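Local coordinates for mRNA export factor MEX67 (Candida albicans, PDB 1Q40), which probably helps carry mRNA out of the nucleus, its middle region having the NTF2-like fold of nuclear RNA export factors, at residues B[28-32]-B[107-112]. Numbering follows the deposited sequence.
Sequences WDANR and LPKTRH
Asp29, in the last turn of helix 14-29, grips Thr110 and His112 through both carboxylate oxygens. Asp29 OD1 accepts two bonds: its syn lone pair takes the ring N-H of His112 (ND1 to OD1 2.9 Å), while Thr110 OG1 donates from the anti side, somewhat out of the carboxylate plane, at 2.8 Å. The carboxylate and imidazole planes are nearly coplanar, 16° apart, and Asp29 OD1 lies close to the ring plane. Asp29 OD2 receives the backbone N-H of His112 at 2.8 Å, almost straight at 170° but well out of the carboxylate plane on the syn side; with the OD1 bonds it restrains the carboxylate's rotation.

Arg32 reaches the loop leading into strand 109-111. With its chain extended from CG to NE, its guanidinium lies over the Trp28 ring, Arg32 NE 3.4 Å above the ring plane. NE bonds back to Trp28 O, while Arg32 NH1 reaches Leu107 O and Arg32 NH2 Pro108 O, each at 3.0 Å and near the guanidinium plane; Phe104 O also accepts from NH1. At the indole edge, Trp28 CH2 meets Leu107 CD1 at 3.8 Å.

Side-chain bonds thus tie the helix end and following turn to strand 109-111 and its flanking residues, a helix-on-curved-sheet arrangement characteristic of the NTF2-like fold.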
loop_
_atom_site.group_PDB
_atom_site.type_symbol
_atom_site.label_atom_id
_atom_site.label_comp_id
_atom_site.label_asym_id
_atom_site.label_seq_id
_atom_site.Cartn_x
_atom_site.Cartn_y
_atom_site.Cartn_z
ATOM N N TRP B 28 -20.848 -1.692 2.347
ATOM C CA TRP B 28 -19.965 -2.679 1.711
ATOM C C TRP B 28 -20.289 -4.088 2.210
ATOM O O TRP B 28 -20.200 -5.056 1.459
ATOM C CB TRP B 28 -18.493 -2.350 1.983
ATOM C CG TRP B 28 -17.561 -3.279 1.286
ATOM C CD1 TRP B 28 -16.905 -4.347 1.832
ATOM C CD2 TRP B 28 -17.203 -3.254 -0.099
ATOM N NE1 TRP B 28 -16.151 -4.984 0.873
ATOM C CE2 TRP B 28 -16.311 -4.331 -0.323
ATOM C CE3 TRP B 28 -17.536 -2.424 -1.178
ATOM C CZ2 TRP B 28 -15.763 -4.597 -1.572
ATOM C CZ3 TRP B 28 -16.983 -2.688 -2.418
ATOM C CH2 TRP B 28 -16.114 -3.767 -2.608
ATOM N N ASP B 29 -20.659 -4.198 3.482
ATOM C CA ASP B 29 -21.087 -5.469 4.052
ATOM C C ASP B 29 -22.570 -5.766 3.770
ATOM O O ASP B 29 -22.969 -6.923 3.782
ATOM C CB ASP B 29 -20.869 -5.488 5.569
ATOM C CG ASP B 29 -19.398 -5.394 5.973
ATOM O OD1 ASP B 29 -18.477 -5.666 5.159
ATOM O OD2 ASP B 29 -19.084 -5.071 7.135
ATOM N N ALA B 30 -23.381 -4.734 3.544
ATOM C CA ALA B 30 -24.834 -4.907 3.388
ATOM C C ALA B 30 -25.297 -4.868 1.927
ATOM O O ALA B 30 -25.586 -5.907 1.337
ATOM C CB ALA B 30 -25.583 -3.864 4.220
ATOM N N ASN B 31 -25.382 -3.673 1.347
ATOM C CA ASN B 31 -25.845 -3.509 -0.026
ATOM C C ASN B 31 -24.886 -2.622 -0.826
ATOM O O ASN B 31 -24.924 -1.403 -0.711
ATOM C CB ASN B 31 -27.252 -2.911 -0.022
ATOM C CG ASN B 31 -27.928 -2.996 -1.375
ATOM O OD1 ASN B 31 -27.337 -3.457 -2.355
ATOM N ND2 ASN B 31 -29.177 -2.548 -1.436
ATOM N N ARG B 32 -24.028 -3.245 -1.628
ATOM C CA ARG B 32 -23.021 -2.510 -2.392
ATOM C C ARG B 32 -23.585 -1.610 -3.492
ATOM O O ARG B 32 -22.922 -0.664 -3.911
ATOM C CB ARG B 32 -21.991 -3.476 -2.984
ATOM C CG ARG B 32 -21.047 -4.009 -1.928
ATOM C CD ARG B 32 -20.139 -5.126 -2.395
ATOM N NE ARG B 32 -19.435 -5.703 -1.256
ATOM C CZ ARG B 32 -18.747 -6.841 -1.279
ATOM N NH1 ARG B 32 -18.637 -7.542 -2.398
ATOM N NH2 ARG B 32 -18.163 -7.275 -0.164
ATOM N N LEU B 107 -16.551 -9.695 -5.712
ATOM C CA LEU B 107 -15.783 -9.825 -4.485
ATOM C C LEU B 107 -16.660 -10.537 -3.430
ATOM O O LEU B 107 -17.852 -10.239 -3.305
ATOM C CB LEU B 107 -15.323 -8.450 -3.994
ATOM C CG LEU B 107 -14.257 -7.774 -4.879
ATOM C CD1 LEU B 107 -14.104 -6.306 -4.543
ATOM C CD2 LEU B 107 -12.927 -8.471 -4.761
ATOM N N PRO B 108 -16.096 -11.498 -2.702
ATOM C CA PRO B 108 -16.858 -12.169 -1.636
ATOM C C PRO B 108 -17.531 -11.172 -0.676
ATOM O O PRO B 108 -17.011 -10.076 -0.416
ATOM C CB PRO B 108 -15.799 -13.017 -0.932
ATOM C CG PRO B 108 -14.785 -13.322 -2.016
ATOM C CD PRO B 108 -14.743 -12.071 -2.857
ATOM N N LYS B 109 -18.705 -11.556 -0.192
ATOM C CA LYS B 109 -19.464 -10.765 0.771
ATOM C C LYS B 109 -18.775 -10.825 2.123
ATOM O O LYS B 109 -18.234 -11.858 2.496
ATOM C CB LYS B 109 -20.904 -11.279 0.847
ATOM C CG LYS B 109 -21.593 -11.254 -0.539
ATOM C CD LYS B 109 -23.077 -11.526 -0.477
ATOM C CE LYS B 109 -23.687 -11.408 -1.862
ATOM N NZ LYS B 109 -25.037 -11.994 -1.915
ATOM N N THR B 110 -18.812 -9.711 2.850
ATOM C CA THR B 110 -17.944 -9.499 4.004
ATOM C C THR B 110 -18.670 -9.009 5.247
ATOM O O THR B 110 -19.802 -8.522 5.197
ATOM C CB THR B 110 -16.886 -8.430 3.658
ATOM O OG1 THR B 110 -17.532 -7.271 3.100
ATOM C CG2 THR B 110 -15.925 -8.927 2.556
ATOM N N ARG B 111 -17.966 -9.110 6.365
ATOM C CA ARG B 111 -18.277 -8.316 7.538
ATOM C C ARG B 111 -16.980 -7.763 8.137
ATOM O O ARG B 111 -16.065 -8.514 8.468
ATOM C CB ARG B 111 -19.109 -9.101 8.552
ATOM C CG ARG B 111 -18.562 -10.433 8.939
ATOM C CD ARG B 111 -17.994 -10.461 10.348
ATOM N NE ARG B 111 -19.038 -10.438 11.369
ATOM C CZ ARG B 111 -18.798 -10.317 12.671
ATOM N NH1 ARG B 111 -17.548 -10.206 13.119
ATOM N NH2 ARG B 111 -19.810 -10.307 13.534
ATOM N N HIS B 112 -16.895 -6.435 8.172
ATOM C CA HIS B 112 -15.829 -5.697 8.830
ATOM C C HIS B 112 -16.375 -5.280 10.190
ATOM O O HIS B 112 -17.377 -4.576 10.267
ATOM C CB HIS B 112 -15.473 -4.440 8.039
ATOM C CG HIS B 112 -14.919 -4.703 6.669
ATOM N ND1 HIS B 112 -15.682 -5.204 5.637
ATOM C CD2 HIS B 112 -13.683 -4.498 6.158
ATOM C CE1 HIS B 112 -14.933 -5.311 4.551
ATOM N NE2 HIS B 112 -13.716 -4.884 4.840
HETATM O O HOH W 1 -20.867 -7.696 1.542
#